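Local coordinates for protein putative hydantoin racemase (Klebsiella pneumoniae subsp. pneumoniae, PDB 3QVL) that interconverts the two enantiomers of allantoin as a racemase, and probably also racemises other 5-monosubstituted hydantoins, at residues Ser155-Ala158 and Gln159-Arg163; Pro81-Leu84 and Ala85-Leu89. One frame throughout, in Å; residues are numbered along the deposited sequence.

Contact 1. Residues Ser155-Ala158 and Gln159-Arg163; sequences SGLA and QEKVR
The N-terminal turn of helix 157-172 is joined to the residues that introduce it by backbone bonds and by the side-chain amide of Q159, which folds back from the first turn toward the N-cap residue G156. G156 has a positive phi (81°), a backbone conformation that glycine adopts readily, and its carbonyl accepts the first i to i+4 bond, from E160 N to G156 O at 3.1 Å. The next two bonds of the same pattern follow, K161 N to L157 O and V162 N to A158 O, each 2.9 Å long. In Q159, CG stands beside its own backbone N (chi1 -75°) and the chain bends again at chi2 (76°), which brings OE1 to 3.4 Å from G156 CA. A water links the two residues: it accepts from G156 N and also lies near Q159 OE1, to which it can donate, both at 2.9 Å. Because Q159 NE2 donates to the carbonyl of L151, the rotation of the amide is probably fixed. On another side of the turn, the aliphatic part of K161 runs past the L157 carbonyl, CG lying 3.6 Å from L157 O, before NZ goes on to the carbonyl of I144. V162 places CG2 only 3.2 Å from A158 O and packs against M185 and against L192 of helix 189-196. R163 NH1 reaches back to OE2 of E160, three residues earlier, at 3.1 Å, a salt bridge whose hydrogen bond is weak, while R163 NE pairs with E195 of helix 189-196. Ahead of the cap, S155 OG accepts from L157 N at 3.3 Å, closing an ST turn that runs into the glycine N-cap and the first i to i+4 bonds of helix 157-172.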
ATOM      1  N   SER A 155      37.773 -10.833 -16.724  1.00 22.22           N
ATOM      2  CA  SER A 155      37.917 -12.161 -16.122  1.00 22.36           C
ATOM      3  C   SER A 155      36.757 -13.096 -16.462  1.00 22.40           C
ATOM      4  O   SER A 155      36.929 -14.316 -16.505  1.00 22.47           O
ATOM      5  CB  SER A 155      38.069 -12.049 -14.602  1.00 22.39           C
ATOM      6  OG  SER A 155      36.865 -11.611 -13.994  1.00 22.57           O
ATOM      7  N   GLY A 156      35.581 -12.517 -16.693  1.00 22.39           N
ATOM      8  CA  GLY A 156      34.374 -13.288 -16.980  1.00 22.34           C
ATOM      9  C   GLY A 156      33.707 -13.843 -15.733  1.00 22.30           C
ATOM     10  O   GLY A 156      32.713 -14.567 -15.826  1.00 22.29           O
ATOM     11  N   LEU A 157      34.255 -13.499 -14.567  1.00 22.26           N
ATOM     12  CA  LEU A 157      33.741 -13.972 -13.282  1.00 22.21           C
ATOM     13  C   LEU A 157      32.355 -13.404 -12.976  1.00 22.11           C
ATOM     14  O   LEU A 157      31.452 -14.145 -12.578  1.00 22.06           O
ATOM     15  CB  LEU A 157      34.723 -13.635 -12.148  1.00 22.28           C
ATOM     16  CG  LEU A 157      34.346 -14.001 -10.706  1.00 22.43           C
ATOM     17  CD1 LEU A 157      34.322 -15.513 -10.488  1.00 22.77           C
ATOM     18  CD2 LEU A 157      35.294 -13.334  -9.720  1.00 22.82           C
ATOM     19  N   ALA A 158      32.199 -12.094 -13.163  1.00 21.98           N
ATOM     20  CA  ALA A 158      30.925 -11.416 -12.933  1.00 21.90           C
ATOM     21  C   ALA A 158      29.831 -11.963 -13.847  1.00 21.85           C
ATOM     22  O   ALA A 158      28.709 -12.201 -13.403  1.00 21.81           O
ATOM     23  CB  ALA A 158      31.078  -9.913 -13.118  1.00 21.87           C
ATOM     24  N   GLN A 159      30.181 -12.177 -15.114  1.00 21.81           N
ATOM     25  CA  GLN A 159      29.263 -12.720 -16.116  1.00 21.84           C
ATOM     26  C   GLN A 159      28.779 -14.125 -15.755  1.00 21.89           C
ATOM     27  O   GLN A 159      27.600 -14.443 -15.929  1.00 21.83           O
ATOM     28  CB  GLN A 159      29.921 -12.725 -17.502  1.00 21.84           C
ATOM     29  CG  GLN A 159      30.010 -11.351 -18.177  1.00 21.95           C
ATOM     30  CD  GLN A 159      31.099 -10.448 -17.608  1.00 22.09           C
ATOM     31  OE1 GLN A 159      31.967 -10.888 -16.851  1.00 22.15           O
ATOM     32  NE2 GLN A 159      31.057  -9.173 -17.977  1.00 21.98           N
ATOM     33  N   GLU A 160      29.690 -14.957 -15.251  1.00 21.92           N
ATOM     34  CA  GLU A 160      29.348 -16.309 -14.807  1.00 22.03           C
ATOM     35  C   GLU A 160      28.475 -16.281 -13.553  1.00 21.94           C
ATOM     36  O   GLU A 160      27.541 -17.077 -13.425  1.00 21.85           O
ATOM     37  CB  GLU A 160      30.615 -17.150 -14.582  1.00 22.13           C
ATOM     38  CG  GLU A 160      30.371 -18.597 -14.116  1.00 22.76           C
ATOM     39  CD  GLU A 160      29.484 -19.408 -15.059  1.00 23.55           C
ATOM     40  OE1 GLU A 160      29.562 -19.218 -16.292  1.00 24.08           O
ATOM     41  OE2 GLU A 160      28.709 -20.250 -14.560  1.00 24.21           O
ATOM     42  N   LYS A 161      28.779 -15.357 -12.642  1.00 21.88           N
ATOM     43  CA  LYS A 161      27.991 -15.171 -11.423  1.00 21.92           C
ATOM     44  C   LYS A 161      26.564 -14.703 -11.715  1.00 21.86           C
ATOM     45  O   LYS A 161      25.626 -15.116 -11.031  1.00 21.81           O
ATOM     46  CB  LYS A 161      28.687 -14.198 -10.469  1.00 21.96           C
ATOM     47  CG  LYS A 161      29.684 -14.858  -9.534  1.00 22.31           C
ATOM     48  CD  LYS A 161      30.383 -13.829  -8.665  1.00 23.00           C
ATOM     49  CE  LYS A 161      30.859 -14.433  -7.354  1.00 23.62           C
ATOM     50  NZ  LYS A 161      29.734 -14.612  -6.389  1.00 24.10           N
ATOM     51  N   VAL A 162      26.411 -13.849 -12.726  1.00 21.85           N
ATOM     52  CA  VAL A 162      25.091 -13.398 -13.176  1.00 21.88           C
ATOM     53  C   VAL A 162      24.280 -14.588 -13.694  1.00 22.00           C
ATOM     54  O   VAL A 162      23.129 -14.783 -13.295  1.00 21.95           O
ATOM     55  CB  VAL A 162      25.194 -12.287 -14.261  1.00 21.88           C
ATOM     56  CG1 VAL A 162      23.835 -12.008 -14.902  1.00 21.79           C
ATOM     57  CG2 VAL A 162      25.763 -11.009 -13.666  1.00 21.80           C
ATOM     58  N   ARG A 163      24.900 -15.384 -14.564  1.00 22.14           N
ATOM     59  CA  ARG A 163      24.277 -16.578 -15.135  1.00 22.38           C
ATOM     60  C   ARG A 163      23.797 -17.544 -14.048  1.00 22.38           C
ATOM     61  O   ARG A 163      22.642 -17.973 -14.063  1.00 22.30           O
ATOM     62  CB  ARG A 163      25.254 -17.278 -16.087  1.00 22.46           C
ATOM     63  CG  ARG A 163      24.694 -18.507 -16.787  1.00 23.13           C
ATOM     64  CD  ARG A 163      25.789 -19.250 -17.535  1.00 24.33           C
ATOM     65  NE  ARG A 163      25.401 -20.624 -17.846  1.00 25.65           N
ATOM     66  CZ  ARG A 163      25.626 -21.673 -17.057  1.00 26.11           C
ATOM     67  NH1 ARG A 163      26.243 -21.523 -15.891  1.00 26.62           N
ATOM     68  NH2 ARG A 163      25.230 -22.881 -17.437  1.00 26.57           N
TER
HETATM   69  O   HOH W   1      34.617  -9.770 -16.530  1.00 27.16           O

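Contact 2. Residues Pro81-Leu84 and Ala85-Leu89; sequences PGLL and AAREL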
ATOM      1  N   PRO A  81      19.716   7.767 -12.142  1.00 13.59           N
ATOM      2  CA  PRO A  81      20.027   9.008 -11.432  1.00 13.48           C
ATOM      3  C   PRO A  81      19.655  10.257 -12.225  1.00 13.40           C
ATOM      4  O   PRO A  81      19.946  10.350 -13.422  1.00 13.33           O
ATOM      5  CB  PRO A  81      21.546   8.930 -11.232  1.00 13.47           C
ATOM      6  CG  PRO A  81      22.026   8.055 -12.317  1.00 13.55           C
ATOM      7  CD  PRO A  81      20.941   7.041 -12.524  1.00 13.58           C
ATOM      8  N   GLY A  82      18.996  11.193 -11.546  1.00 13.32           N
ATOM      9  CA  GLY A  82      18.597  12.466 -12.137  1.00 13.29           C
ATOM     10  C   GLY A  82      17.528  12.371 -13.211  1.00 13.22           C
ATOM     11  O   GLY A  82      17.448  13.242 -14.076  1.00 13.16           O
ATOM     12  N   LEU A  83      16.699  11.329 -13.148  1.00 13.16           N
ATOM     13  CA  LEU A  83      15.679  11.086 -14.175  1.00 13.10           C
ATOM     14  C   LEU A  83      14.696  12.247 -14.334  1.00 13.04           C
ATOM     15  O   LEU A  83      14.495  12.744 -15.444  1.00 13.01           O
ATOM     16  CB  LEU A  83      14.927   9.772 -13.917  1.00 13.14           C
ATOM     17  CG  LEU A  83      13.826   9.382 -14.917  1.00 13.29           C
ATOM     18  CD1 LEU A  83      14.393   9.065 -16.300  1.00 13.30           C
ATOM     19  CD2 LEU A  83      13.011   8.209 -14.393  1.00 13.48           C
ATOM     20  N   LEU A  84      14.095  12.675 -13.226  1.00 12.99           N
ATOM     21  CA  LEU A  84      13.100  13.747 -13.264  1.00 12.94           C
ATOM     22  C   LEU A  84      13.734  15.113 -13.522  1.00 12.87           C
ATOM     23  O   LEU A  84      13.127  15.973 -14.165  1.00 12.83           O
ATOM     24  CB  LEU A  84      12.244  13.749 -11.992  1.00 13.07           C
ATOM     25  CG  LEU A  84      11.409  12.485 -11.728  1.00 13.21           C
ATOM     26  CD1 LEU A  84      10.557  12.643 -10.479  1.00 13.58           C
ATOM     27  CD2 LEU A  84      10.535  12.120 -12.927  1.00 13.54           C
ATOM     28  N   ALA A  85      14.956  15.296 -13.024  1.00 12.74           N
ATOM     29  CA  ALA A  85      15.749  16.492 -13.310  1.00 12.72           C
ATOM     30  C   ALA A  85      16.037  16.599 -14.806  1.00 12.70           C
ATOM     31  O   ALA A  85      15.930  17.679 -15.391  1.00 12.68           O
ATOM     32  CB  ALA A  85      17.048  16.471 -12.517  1.00 12.67           C
ATOM     33  N   ALA A  86      16.389  15.466 -15.414  1.00 12.73           N
ATOM     34  CA  ALA A  86      16.664  15.384 -16.848  1.00 12.81           C
ATOM     35  C   ALA A  86      15.420  15.664 -17.686  1.00 12.90           C
ATOM     36  O   ALA A  86      15.504  16.311 -18.730  1.00 12.89           O
ATOM     37  CB  ALA A  86      17.243  14.022 -17.200  1.00 12.79           C
ATOM     38  N   ARG A  87      14.271  15.175 -17.222  1.00 12.99           N
ATOM     39  CA  ARG A  87      13.002  15.388 -17.917  1.00 13.18           C
ATOM     40  C   ARG A  87      12.577  16.855 -17.919  1.00 13.35           C
ATOM     41  O   ARG A  87      11.941  17.318 -18.867  1.00 13.32           O
ATOM     42  CB  ARG A  87      11.902  14.499 -17.334  1.00 13.13           C
ATOM     43  CG  ARG A  87      12.053  13.047 -17.736  1.00 13.06           C
ATOM     44  CD  ARG A  87      10.943  12.170 -17.198  1.00 13.02           C
ATOM     45  NE  ARG A  87      11.130  10.794 -17.647  1.00 12.98           N
ATOM     46  CZ  ARG A  87      10.397   9.756 -17.256  1.00 13.03           C
ATOM     47  NH1 ARG A  87       9.402   9.912 -16.392  1.00 13.23           N
ATOM     48  NH2 ARG A  87      10.665   8.550 -17.737  1.00 12.73           N
ATOM     49  N   GLU A  88      12.942  17.577 -16.862  1.00 13.58           N
ATOM     50  CA  GLU A  88      12.708  19.018 -16.790  1.00 13.86           C
ATOM     51  C   GLU A  88      13.573  19.769 -17.801  1.00 14.07           C
ATOM     52  O   GLU A  88      13.079  20.641 -18.518  1.00 13.97           O
ATOM     53  CB  GLU A  88      12.983  19.546 -15.381  1.00 13.82           C
ATOM     54  CG  GLU A  88      11.936  19.165 -14.345  1.00 14.05           C
ATOM     55  CD  GLU A  88      12.165  19.836 -12.999  1.00 14.32           C
ATOM     56  OE1 GLU A  88      13.211  20.490 -12.816  1.00 14.43           O
ATOM     57  OE2 GLU A  88      11.288  19.717 -12.122  1.00 14.55           O
ATOM     58  N   LEU A  89      14.856  19.415 -17.857  1.00 14.30           N
ATOM     59  CA  LEU A  89      15.817  20.102 -18.720  1.00 14.65           C
ATOM     60  C   LEU A  89      15.637  19.769 -20.203  1.00 14.86           C
ATOM     61  O   LEU A  89      15.726  20.657 -21.053  1.00 14.89           O
ATOM     62  CB  LEU A  89      17.256  19.806 -18.271  1.00 14.65           C
ATOM     63  CG  LEU A  89      18.411  20.585 -18.917  1.00 14.81           C
ATOM     64  CD1 LEU A  89      18.289  22.088 -18.681  1.00 14.89           C
ATOM     65  CD2 LEU A  89      19.754  20.074 -18.409  1.00 14.92           C
TER
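R87 leans back along helix 83-89 over L83, one turn earlier. Its CB sits 3.7 Å from both L83 O and L84 O, and CG, held beside the backbone N by a chi1 of -74°, approaches L83 O to 3.4 Å. From CG the chain runs extended, passing CD at 4.0 Å from L83 O and bringing NE to 3.9 Å from L83 CD1. L83 CG lies over one face of the guanidinium, 4.0 Å above its plane and offset toward the rim, while NH2 is near both leucine methyls. The helix belongs to the beta-alpha-beta unit formed with strands 72-75 and 94-96, and the arginine's polar atoms extend its ties: NE donates to the carbonyl of V94, NH2 forms a salt bridge with E99, and NH1 donates to the carbonyl of T106 of a third subunit. In the backbone, the bond from R87 N to L83 O, 3.0 Å long, follows the one from A86 N to G82 O at the glycine N-cap. E88 N bonds in turn to L84 O, and the E88 carboxylate accepts from the backbone N of H48 and of F49 and forms a salt bridge with R120, all of a second subunit.

Overall arrangement
Each contact begins at a glycine N-cap with positive phi; contact 1 takes in the first turns of a long helix, contact 2 the whole of a short one. They lie on opposite sides of the chain's centre, their own centres about 32 Å apart and their nearest atoms about 19 Å. Contact 1 is partly buried and lies farther out, with a water, an ST turn and an intrahelical salt bridge, and its other polar partners belong to its own chain. Contact 2 is buried: helix 83-89 is the crossover between two parallel strands, packing on them, on helix 48-68 and on other subunits. The difference in chemistry is that charged groups of contact 2 also bond to neighbouring subunits.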